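Local atomic coordinates of Phenylalanine/tyrosine ammonia-lyase (Rhodosporidium toruloides, PDB entry 1Y2M), a protein that catalyses the non-oxidative deamination of L-phenylalanine and L-tyrosine to trans-cinnamic and p-coumaric acid, releasing ammonium at the entry to phenylpropanoid metabolism. Residues B[284-295]-B[707-715]; B[518-529]-B[694-703]. All coordinates share one frame; numbering follows the deposited sequence.

Interaction 1: B[284-295]-B[707-715]; sequences HDAHMLSLLSQS and INNVLLKML
Leu711 is the bump on which this helix pair is built: its side chain enters a hollow formed by Met288, Leu291, Leu292 and Ser295, a knobs-into-holes fit of a short C-terminal helix on a long one. With CG turned away from its own carbonyl carbon (chi1 -64°), the knob straddles Leu292 with its two methyls. CD1 comes to 3.6 Å from the backbone O of Met288 and also meets CB of Leu292, while CD2 touches Leu292 CA and lies 3.7 Å from OG of Ser295 at the far end of the hollow. The helix axes stay 10.1 Å apart and diverge by 51°, a separation bridged by side chains.

Further side chains pack on both flanks of the knob. Met288, present as selenomethionine and bent at chi2 (-55°), crosses the amide of Asn708 at about a right angle, its CG 3.3 Å from Asn708 OD1; its methyl CE folds back over one face of the His284 ring. At the C-terminal end, CD1 of Leu715 packs 3.9 Å from CD2 of Leu291, and the CE methyl of Met714, also selenomethionine, settles 3.6 Å from OG of Ser295. Leu292 CD1 approaches Ile707 CD1 beside the knob. Met288 also touches helix 44-52, and Met714 helix 662-672, so both flanks continue into neighbouring helices.

Polar linkage is confined to one end. A water donates to Asp285 OD1 and accepts from Asn708 ND2 at 3.0 Å; the same carboxylate oxygen pairs with Arg77 and accepts from His284 ND1, lying nearly in the imidazole plane although the N-H arrives on its anti side, tilted from the carboxylate plane. The chemistry thus implies an association that relies on shape and apolar burial, with a single water joining the amide to an already engaged carboxylate.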
loop_
_atom_site.group_PDB
_atom_site.type_symbol
_atom_site.label_atom_id
_atom_site.label_comp_id
_atom_site.label_asym_id
_atom_site.label_seq_id
_atom_site.Cartn_x
_atom_site.Cartn_y
_atom_site.Cartn_z
ATOM N N HIS B 284 -4.637 15.795 18.093
ATOM C CA HIS B 284 -5.739 16.592 18.635
ATOM C C HIS B 284 -6.996 16.475 17.769
ATOM O O HIS B 284 -8.096 16.165 18.276
ATOM C CB HIS B 284 -5.279 18.046 18.760
ATOM C CG HIS B 284 -6.354 19.035 19.072
ATOM N ND1 HIS B 284 -7.222 19.515 18.115
ATOM C CD2 HIS B 284 -6.628 19.719 20.216
ATOM C CE1 HIS B 284 -8.014 20.425 18.685
ATOM N NE2 HIS B 284 -7.677 20.566 19.948
ATOM N N ASP B 285 -6.826 16.628 16.467
ATOM C CA ASP B 285 -7.992 16.636 15.597
ATOM C C ASP B 285 -8.613 15.247 15.503
ATOM O O ASP B 285 -9.836 15.100 15.470
ATOM C CB ASP B 285 -7.593 17.204 14.232
ATOM C CG ASP B 285 -7.304 18.701 14.256
ATOM O OD1 ASP B 285 -7.621 19.408 15.231
ATOM O OD2 ASP B 285 -6.776 19.177 13.238
ATOM N N ALA B 286 -7.751 14.229 15.490
ATOM C CA ALA B 286 -8.194 12.833 15.419
ATOM C C ALA B 286 -8.998 12.488 16.634
ATOM O O ALA B 286 -9.978 11.762 16.552
ATOM C CB ALA B 286 -7.012 11.900 15.264
ATOM N N HIS B 287 -8.595 12.974 17.803
ATOM C CA HIS B 287 -9.381 12.655 19.022
ATOM C C HIS B 287 -10.814 13.148 18.878
ATOM O O HIS B 287 -11.789 12.494 19.279
ATOM C CB HIS B 287 -8.801 13.353 20.236
ATOM C CG HIS B 287 -7.563 12.717 20.822
ATOM N ND1 HIS B 287 -7.474 11.380 21.147
ATOM C CD2 HIS B 287 -6.410 13.291 21.255
ATOM C CE1 HIS B 287 -6.293 11.154 21.707
ATOM N NE2 HIS B 287 -5.631 12.304 21.793
HETATM N N MSE B 288 -10.943 14.358 18.320
HETATM C CA MSE B 288 -12.273 14.959 18.170
HETATM C C MSE B 288 -13.127 14.155 17.202
HETATM O O MSE B 288 -14.315 13.953 17.409
HETATM C CB MSE B 288 -12.207 16.408 17.685
HETATM C CG MSE B 288 -11.311 17.282 18.465
HETATM SE SE MSE B 288 -11.719 17.280 20.392
HETATM C CE MSE B 288 -9.997 18.195 20.903
ATOM N N LEU B 289 -12.497 13.673 16.131
ATOM C CA LEU B 289 -13.196 12.972 15.098
ATOM C C LEU B 289 -13.595 11.581 15.649
ATOM O O LEU B 289 -14.650 11.084 15.329
ATOM C CB LEU B 289 -12.329 12.851 13.857
ATOM C CG LEU B 289 -12.097 14.105 13.034
ATOM C CD1 LEU B 289 -11.025 13.858 11.993
ATOM C CD2 LEU B 289 -13.381 14.545 12.351
ATOM N N SER B 290 -12.802 11.017 16.542
ATOM C CA SER B 290 -13.138 9.756 17.189
ATOM C C SER B 290 -14.381 9.946 18.032
ATOM O O SER B 290 -15.306 9.136 17.999
ATOM C CB SER B 290 -11.979 9.356 18.113
ATOM O OG SER B 290 -12.292 8.209 18.866
ATOM N N LEU B 291 -14.440 11.058 18.777
ATOM C CA LEU B 291 -15.628 11.332 19.617
ATOM C C LEU B 291 -16.844 11.599 18.755
ATOM O O LEU B 291 -17.955 11.165 19.052
ATOM C CB LEU B 291 -15.377 12.467 20.605
ATOM C CG LEU B 291 -14.341 12.154 21.709
ATOM C CD1 LEU B 291 -14.258 13.340 22.698
ATOM C CD2 LEU B 291 -14.674 10.889 22.461
ATOM N N LEU B 292 -16.651 12.303 17.665
ATOM C CA LEU B 292 -17.760 12.582 16.727
ATOM C C LEU B 292 -18.306 11.292 16.088
ATOM O O LEU B 292 -19.503 11.134 15.876
ATOM C CB LEU B 292 -17.339 13.616 15.688
ATOM C CG LEU B 292 -18.319 13.960 14.562
ATOM C CD1 LEU B 292 -19.640 14.518 15.160
ATOM C CD2 LEU B 292 -17.744 14.924 13.545
ATOM N N SER B 293 -17.420 10.352 15.797
ATOM C CA SER B 293 -17.801 9.041 15.253
ATOM C C SER B 293 -18.744 8.316 16.223
ATOM O O SER B 293 -19.715 7.672 15.819
ATOM C CB SER B 293 -16.558 8.179 15.027
ATOM O OG SER B 293 -16.986 6.915 14.537
ATOM N N GLN B 294 -18.438 8.425 17.509
ATOM C CA GLN B 294 -19.253 7.801 18.561
ATOM C C GLN B 294 -20.627 8.479 18.663
ATOM O O GLN B 294 -21.677 7.836 18.785
ATOM C CB GLN B 294 -18.526 7.875 19.883
ATOM C CG GLN B 294 -17.364 6.911 19.854
ATOM C CD GLN B 294 -16.513 6.932 21.107
ATOM O OE1 GLN B 294 -17.049 6.817 22.203
ATOM N NE2 GLN B 294 -15.216 7.060 20.956
ATOM N N SER B 295 -20.602 9.796 18.614
ATOM C CA SER B 295 -21.826 10.578 18.621
ATOM C C SER B 295 -22.738 10.254 17.432
ATOM O O SER B 295 -23.949 10.083 17.563
ATOM C CB SER B 295 -21.516 12.086 18.706
ATOM O OG SER B 295 -20.845 12.398 19.940
ATOM N N ILE B 707 -17.071 22.644 16.967
ATOM C CA ILE B 707 -17.867 21.484 17.393
ATOM C C ILE B 707 -17.287 20.830 18.666
ATOM O O ILE B 707 -17.944 20.061 19.374
ATOM C CB ILE B 707 -17.957 20.447 16.275
ATOM C CG1 ILE B 707 -19.156 19.553 16.510
ATOM C CG2 ILE B 707 -16.610 19.693 16.093
ATOM C CD1 ILE B 707 -19.481 18.765 15.324
ATOM N N ASN B 708 -16.019 21.127 18.959
ATOM C CA ASN B 708 -15.327 20.402 20.025
ATOM C C ASN B 708 -15.952 20.524 21.382
ATOM O O ASN B 708 -16.165 19.498 22.038
ATOM C CB ASN B 708 -13.861 20.783 20.135
ATOM C CG ASN B 708 -13.063 20.446 18.859
ATOM O OD1 ASN B 708 -13.537 19.699 17.986
ATOM N ND2 ASN B 708 -11.835 21.040 18.738
ATOM N N ASN B 709 -16.312 21.734 21.795
ATOM C CA ASN B 709 -16.983 21.889 23.109
ATOM C C ASN B 709 -18.382 21.284 23.151
ATOM O O ASN B 709 -18.864 20.935 24.201
ATOM C CB ASN B 709 -17.006 23.353 23.542
ATOM C CG ASN B 709 -15.629 23.839 24.069
ATOM O OD1 ASN B 709 -14.770 23.041 24.507
ATOM N ND2 ASN B 709 -15.431 25.161 24.048
ATOM N N VAL B 710 -19.004 21.162 21.996
ATOM C CA VAL B 710 -20.293 20.454 21.860
ATOM C C VAL B 710 -20.173 18.966 22.155
ATOM O O VAL B 710 -20.956 18.449 22.916
ATOM C CB VAL B 710 -20.899 20.684 20.470
ATOM C CG1 VAL B 710 -22.280 20.097 20.397
ATOM C CG2 VAL B 710 -20.932 22.146 20.160
ATOM N N LEU B 711 -19.165 18.317 21.579
ATOM C CA LEU B 711 -18.859 16.904 21.841
ATOM C C LEU B 711 -18.573 16.721 23.305
ATOM O O LEU B 711 -19.047 15.748 23.916
ATOM C CB LEU B 711 -17.667 16.476 20.980
ATOM C CG LEU B 711 -17.964 16.523 19.479
ATOM C CD1 LEU B 711 -16.671 16.307 18.685
ATOM C CD2 LEU B 711 -18.959 15.436 19.163
ATOM N N LEU B 712 -17.833 17.667 23.884
ATOM C CA LEU B 712 -17.487 17.544 25.315
ATOM C C LEU B 712 -18.724 17.640 26.171
ATOM O O LEU B 712 -18.938 16.826 27.058
ATOM C CB LEU B 712 -16.451 18.593 25.719
ATOM C CG LEU B 712 -15.869 18.447 27.129
ATOM C CD1 LEU B 712 -15.144 17.132 27.324
ATOM C CD2 LEU B 712 -14.937 19.644 27.446
ATOM N N LYS B 713 -19.574 18.621 25.891
ATOM C CA LYS B 713 -20.800 18.796 26.664
ATOM C C LYS B 713 -21.706 17.546 26.598
ATOM O O LYS B 713 -22.305 17.159 27.591
ATOM C CB LYS B 713 -21.568 19.993 26.113
ATOM C CG LYS B 713 -22.406 20.705 27.108
ATOM C CD LYS B 713 -23.590 21.430 26.478
ATOM C CE LYS B 713 -23.209 22.721 25.745
ATOM N NZ LYS B 713 -24.469 23.552 25.499
HETATM N N MSE B 714 -21.820 16.949 25.421
HETATM C CA MSE B 714 -22.633 15.757 25.237
HETATM C C MSE B 714 -22.112 14.573 26.020
HETATM O O MSE B 714 -22.900 13.770 26.484
HETATM C CB MSE B 714 -22.725 15.321 23.756
HETATM C CG MSE B 714 -23.314 16.270 22.785
HETATM SE SE MSE B 714 -22.642 15.568 21.005
HETATM C CE MSE B 714 -23.869 14.046 20.825
ATOM N N LEU B 715 -20.786 14.433 26.122
ATOM C CA LEU B 715 -20.161 13.257 26.725
ATOM C C LEU B 715 -19.780 13.477 28.159
ATOM O O LEU B 715 -19.132 12.627 28.760
ATOM C CB LEU B 715 -18.947 12.815 25.893
ATOM C CG LEU B 715 -19.304 12.232 24.526
ATOM C CD1 LEU B 715 -18.150 12.254 23.521
ATOM C CD2 LEU B 715 -19.850 10.802 24.674
HETATM O O HOH W 1 -10.171 20.469 16.254
#

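Interaction 2: B[518-529]-B[694-703]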
loop_
_atom_site.group_PDB
_atom_site.type_symbol
_atom_site.label_atom_id
_atom_site.label_comp_id
_atom_site.label_asym_id
_atom_site.label_seq_id
_atom_site.Cartn_x
_atom_site.Cartn_y
_atom_site.Cartn_z
ATOM N N ASP B 518 -8.719 15.597 7.325
ATOM C CA ASP B 518 -9.516 16.483 6.504
ATOM C C ASP B 518 -10.598 15.679 5.791
ATOM O O ASP B 518 -11.800 16.019 5.793
ATOM C CB ASP B 518 -8.615 17.162 5.479
ATOM C CG ASP B 518 -9.279 18.374 4.805
ATOM O OD1 ASP B 518 -10.158 19.065 5.428
ATOM O OD2 ASP B 518 -8.864 18.670 3.660
ATOM N N VAL B 519 -10.180 14.577 5.161
ATOM C CA VAL B 519 -11.148 13.716 4.459
ATOM C C VAL B 519 -12.158 13.129 5.389
ATOM O O VAL B 519 -13.366 13.055 5.043
ATOM C CB VAL B 519 -10.424 12.670 3.642
ATOM C CG1 VAL B 519 -11.390 11.724 2.944
ATOM C CG2 VAL B 519 -9.521 13.387 2.647
ATOM N N LEU B 520 -11.710 12.679 6.564
ATOM C CA LEU B 520 -12.665 12.128 7.543
ATOM C C LEU B 520 -13.627 13.232 7.965
ATOM O O LEU B 520 -14.800 12.943 8.212
ATOM C CB LEU B 520 -11.970 11.534 8.768
ATOM C CG LEU B 520 -12.884 10.814 9.774
ATOM C CD1 LEU B 520 -13.853 9.818 9.150
ATOM C CD2 LEU B 520 -12.100 10.054 10.847
ATOM N N SER B 521 -13.170 14.493 8.084
ATOM C CA SER B 521 -14.076 15.591 8.472
ATOM C C SER B 521 -15.150 15.787 7.420
ATOM O O SER B 521 -16.291 16.098 7.741
ATOM C CB SER B 521 -13.301 16.867 8.677
ATOM O OG SER B 521 -12.325 16.734 9.734
ATOM N N LEU B 522 -14.783 15.627 6.157
ATOM C CA LEU B 522 -15.798 15.742 5.083
ATOM C C LEU B 522 -16.833 14.631 5.234
ATOM O O LEU B 522 -18.039 14.865 5.095
ATOM C CB LEU B 522 -15.134 15.575 3.703
ATOM C CG LEU B 522 -14.197 16.699 3.243
ATOM C CD1 LEU B 522 -13.381 16.319 2.032
ATOM C CD2 LEU B 522 -15.005 17.951 2.961
ATOM N N LEU B 523 -16.359 13.415 5.476
ATOM C CA LEU B 523 -17.241 12.254 5.641
ATOM C C LEU B 523 -18.145 12.428 6.849
ATOM O O LEU B 523 -19.364 12.131 6.780
ATOM C CB LEU B 523 -16.396 10.985 5.745
ATOM C CG LEU B 523 -17.138 9.686 5.950
ATOM C CD1 LEU B 523 -18.199 9.435 4.977
ATOM C CD2 LEU B 523 -16.131 8.487 6.091
ATOM N N LEU B 524 -17.561 12.814 7.986
ATOM C CA LEU B 524 -18.376 12.899 9.196
ATOM C C LEU B 524 -19.356 14.099 9.126
ATOM O O LEU B 524 -20.471 14.036 9.663
ATOM C CB LEU B 524 -17.516 12.929 10.459
ATOM C CG LEU B 524 -16.721 11.637 10.648
ATOM C CD1 LEU B 524 -16.151 11.652 12.058
ATOM C CD2 LEU B 524 -17.509 10.348 10.426
ATOM N N ALA B 525 -18.956 15.179 8.448
ATOM C CA ALA B 525 -19.890 16.328 8.204
ATOM C C ALA B 525 -21.089 15.824 7.366
ATOM O O ALA B 525 -22.213 16.180 7.599
ATOM C CB ALA B 525 -19.216 17.454 7.535
ATOM N N THR B 526 -20.785 15.055 6.349
ATOM C CA THR B 526 -21.818 14.436 5.501
ATOM C C THR B 526 -22.787 13.544 6.303
ATOM O O THR B 526 -24.021 13.603 6.181
ATOM C CB THR B 526 -21.119 13.653 4.376
ATOM O OG1 THR B 526 -20.435 14.589 3.542
ATOM C CG2 THR B 526 -22.055 12.802 3.528
ATOM N N HIS B 527 -22.226 12.656 7.097
ATOM C CA HIS B 527 -23.026 11.769 7.927
ATOM C C HIS B 527 -23.903 12.598 8.869
ATOM O O HIS B 527 -25.088 12.289 9.086
ATOM C CB HIS B 527 -22.069 10.818 8.659
ATOM C CG HIS B 527 -22.737 9.699 9.431
ATOM N ND1 HIS B 527 -22.018 8.734 10.109
ATOM C CD2 HIS B 527 -24.047 9.409 9.636
ATOM C CE1 HIS B 527 -22.869 7.896 10.686
ATOM N NE2 HIS B 527 -24.103 8.292 10.433
ATOM N N LEU B 528 -23.323 13.574 9.543
ATOM C CA LEU B 528 -24.113 14.416 10.447
ATOM C C LEU B 528 -25.246 15.129 9.715
ATOM O O LEU B 528 -26.387 15.135 10.196
ATOM C CB LEU B 528 -23.202 15.442 11.128
ATOM C CG LEU B 528 -23.791 16.362 12.198
ATOM C CD1 LEU B 528 -24.627 15.586 13.218
ATOM C CD2 LEU B 528 -22.646 17.114 12.917
ATOM N N TYR B 529 -24.958 15.665 8.533
ATOM C CA TYR B 529 -26.023 16.277 7.717
ATOM C C TYR B 529 -27.163 15.280 7.533
ATOM O O TYR B 529 -28.340 15.605 7.747
ATOM C CB TYR B 529 -25.471 16.741 6.375
ATOM C CG TYR B 529 -26.555 17.252 5.462
ATOM C CD1 TYR B 529 -26.912 18.601 5.442
ATOM C CD2 TYR B 529 -27.223 16.389 4.635
ATOM C CE1 TYR B 529 -27.920 19.045 4.627
ATOM C CE2 TYR B 529 -28.265 16.843 3.825
ATOM C CZ TYR B 529 -28.603 18.152 3.820
ATOM O OH TYR B 529 -29.636 18.578 2.983
ATOM N N ASN B 694 -24.634 23.549 2.664
ATOM C CA ASN B 694 -25.000 23.212 4.059
ATOM C C ASN B 694 -23.998 22.248 4.711
ATOM O O ASN B 694 -23.568 22.462 5.865
ATOM C CB ASN B 694 -26.462 22.723 4.135
ATOM C CG ASN B 694 -27.436 23.834 3.768
ATOM O OD1 ASN B 694 -28.296 23.711 2.887
ATOM N ND2 ASN B 694 -27.277 24.960 4.418
ATOM N N VAL B 695 -23.640 21.173 4.019
ATOM C CA VAL B 695 -22.607 20.273 4.526
ATOM C C VAL B 695 -21.309 21.069 4.823
ATOM O O VAL B 695 -20.619 20.862 5.859
ATOM C CB VAL B 695 -22.337 19.090 3.562
ATOM C CG1 VAL B 695 -21.195 18.220 4.079
ATOM C CG2 VAL B 695 -23.603 18.279 3.373
ATOM N N SER B 696 -20.970 21.997 3.933
ATOM C CA SER B 696 -19.796 22.845 4.136
ATOM C C SER B 696 -19.783 23.558 5.479
ATOM O O SER B 696 -18.721 23.686 6.104
ATOM C CB SER B 696 -19.626 23.801 2.978
ATOM O OG SER B 696 -19.444 23.065 1.759
ATOM N N LYS B 697 -20.924 24.068 5.903
ATOM C CA LYS B 697 -21.017 24.737 7.189
ATOM C C LYS B 697 -20.714 23.792 8.338
ATOM O O LYS B 697 -20.074 24.208 9.313
ATOM C CB LYS B 697 -22.406 25.343 7.357
ATOM C CG LYS B 697 -22.588 26.546 6.485
ATOM C CD LYS B 697 -23.928 27.206 6.628
ATOM C CE LYS B 697 -23.923 28.552 5.843
ATOM N NZ LYS B 697 -22.675 29.348 6.069
ATOM N N ILE B 698 -21.108 22.524 8.218
ATOM C CA ILE B 698 -20.809 21.517 9.246
ATOM C C ILE B 698 -19.303 21.237 9.263
ATOM O O ILE B 698 -18.646 21.222 10.312
ATOM C CB ILE B 698 -21.645 20.259 9.067
ATOM C CG1 ILE B 698 -23.152 20.622 9.090
ATOM C CG2 ILE B 698 -21.313 19.255 10.147
ATOM C CD1 ILE B 698 -24.107 19.469 8.928
ATOM N N TYR B 699 -18.794 20.918 8.082
ATOM C CA TYR B 699 -17.331 20.709 7.874
ATOM C C TYR B 699 -16.528 21.873 8.488
ATOM O O TYR B 699 -15.558 21.653 9.172
ATOM C CB TYR B 699 -17.029 20.570 6.400
ATOM C CG TYR B 699 -15.560 20.619 5.991
ATOM C CD1 TYR B 699 -14.726 19.509 6.058
ATOM C CD2 TYR B 699 -15.026 21.808 5.514
ATOM C CE1 TYR B 699 -13.398 19.579 5.624
ATOM C CE2 TYR B 699 -13.706 21.863 5.110
ATOM C CZ TYR B 699 -12.897 20.783 5.182
ATOM O OH TYR B 699 -11.599 20.929 4.734
ATOM N N GLU B 700 -16.933 23.107 8.219
ATOM C CA GLU B 700 -16.171 24.260 8.716
ATOM C C GLU B 700 -16.165 24.311 10.237
ATOM O O GLU B 700 -15.142 24.639 10.850
ATOM C CB GLU B 700 -16.683 25.551 8.095
ATOM C CG GLU B 700 -16.317 25.636 6.607
ATOM C CD GLU B 700 -16.842 26.862 5.862
ATOM O OE1 GLU B 700 -17.815 27.488 6.328
ATOM O OE2 GLU B 700 -16.263 27.218 4.797
ATOM N N ALA B 701 -17.294 23.951 10.849
ATOM C CA ALA B 701 -17.394 23.835 12.303
ATOM C C ALA B 701 -16.563 22.714 12.912
ATOM O O ALA B 701 -16.129 22.811 14.061
ATOM C CB ALA B 701 -18.854 23.704 12.720
ATOM N N ILE B 702 -16.324 21.656 12.149
ATOM C CA ILE B 702 -15.409 20.592 12.559
ATOM C C ILE B 702 -13.973 21.133 12.465
ATOM O O ILE B 702 -13.208 21.096 13.415
ATOM C CB ILE B 702 -15.601 19.302 11.727
ATOM C CG1 ILE B 702 -16.995 18.712 12.015
ATOM C CG2 ILE B 702 -14.522 18.298 12.061
ATOM C CD1 ILE B 702 -17.397 17.636 11.035
ATOM N N LYS B 703 -13.614 21.663 11.310
ATOM C CA LYS B 703 -12.217 22.065 11.078
ATOM C C LYS B 703 -11.744 23.178 12.008
ATOM O O LYS B 703 -10.581 23.169 12.462
ATOM C CB LYS B 703 -12.009 22.447 9.610
ATOM C CG LYS B 703 -12.182 21.377 8.585
ATOM C CD LYS B 703 -11.263 20.141 8.763
ATOM C CE LYS B 703 -9.770 20.420 8.609
ATOM N NZ LYS B 703 -9.420 20.982 7.302
HETATM O O HOH W 2 -8.994 21.030 2.596
#
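Ala525 and Tyr699 interlock at the centre of this crossing, each a knob in the other helix's hole. The small methyl of Ala525 sits among Val695, Ile698, Tyr699 and Ile702, with CB only 3.5 Å from the backbone N of Tyr699, and the axes accordingly approach to 8.5 Å while crossing at 127°. In return, Tyr699 drops its side chain among Asp518, Ser521, Leu522 and Ala525. Its CG lies anti to the backbone N (chi1 169°), which carries the ring toward Asp518, its edge near the carboxylate; CD2 of Leu522 rests over one face, 3.5 Å from Tyr699 CD1.

The close fit extends toward Tyr529. Ile698 directs CG2 to within 3.7 Å of Leu528 CD2 and CD1 against the backbone of Tyr529, while Val695 CG2 approaches the Tyr529 ring obliquely. The hydroxyl of that ring bonds to His466, and the side chain lies about 11 Å from that of Lys468, a cinnamate-binding residue.

At the Asp518 end the packing gives way to a looser, polar rim, partly exposed at Lys703. This lysine, curled by successive bends, brings NZ to 2.8 Å from Asp518 OD1, arriving from above the carboxylate plane in a salt bridge. The same oxygen receives the Tyr699 hydroxyl at 2.5 Å, a very short length to be read with caution, the carboxylate and ring planes being 45° apart. A water lies 2.6 Å from Asp518 OD2. The second subunit covers this end too: its Asn158 bonds to the tyrosine hydroxyl and its Val142 packs on Tyr699 and Leu522. The lysine would favour the ionised carboxylate, so the chemistry implies an apolar crossing pinned by charge at a subunit interface.

The two contacts illustrate how two consecutive C-terminal helices can be anchored on a helical core by different means. Helices 691-703 and 708-714 are joined by a probable backbone bond between Ala701 and Ile707; 708-714 packs on 273-303 and 691-703 chiefly on 506-560, with Ile702 also reaching Leu292. The two long helices themselves pack through Leu289 and Leu292 against Ser521 and Leu524. Both contacts are largely buried, but interaction 1 is enclosed within its own chain and pairs its segments without a direct polar bond. Interaction 2, more extensive and more closely spaced, reaches the second subunit and adds a salt bridge at its exposed margin.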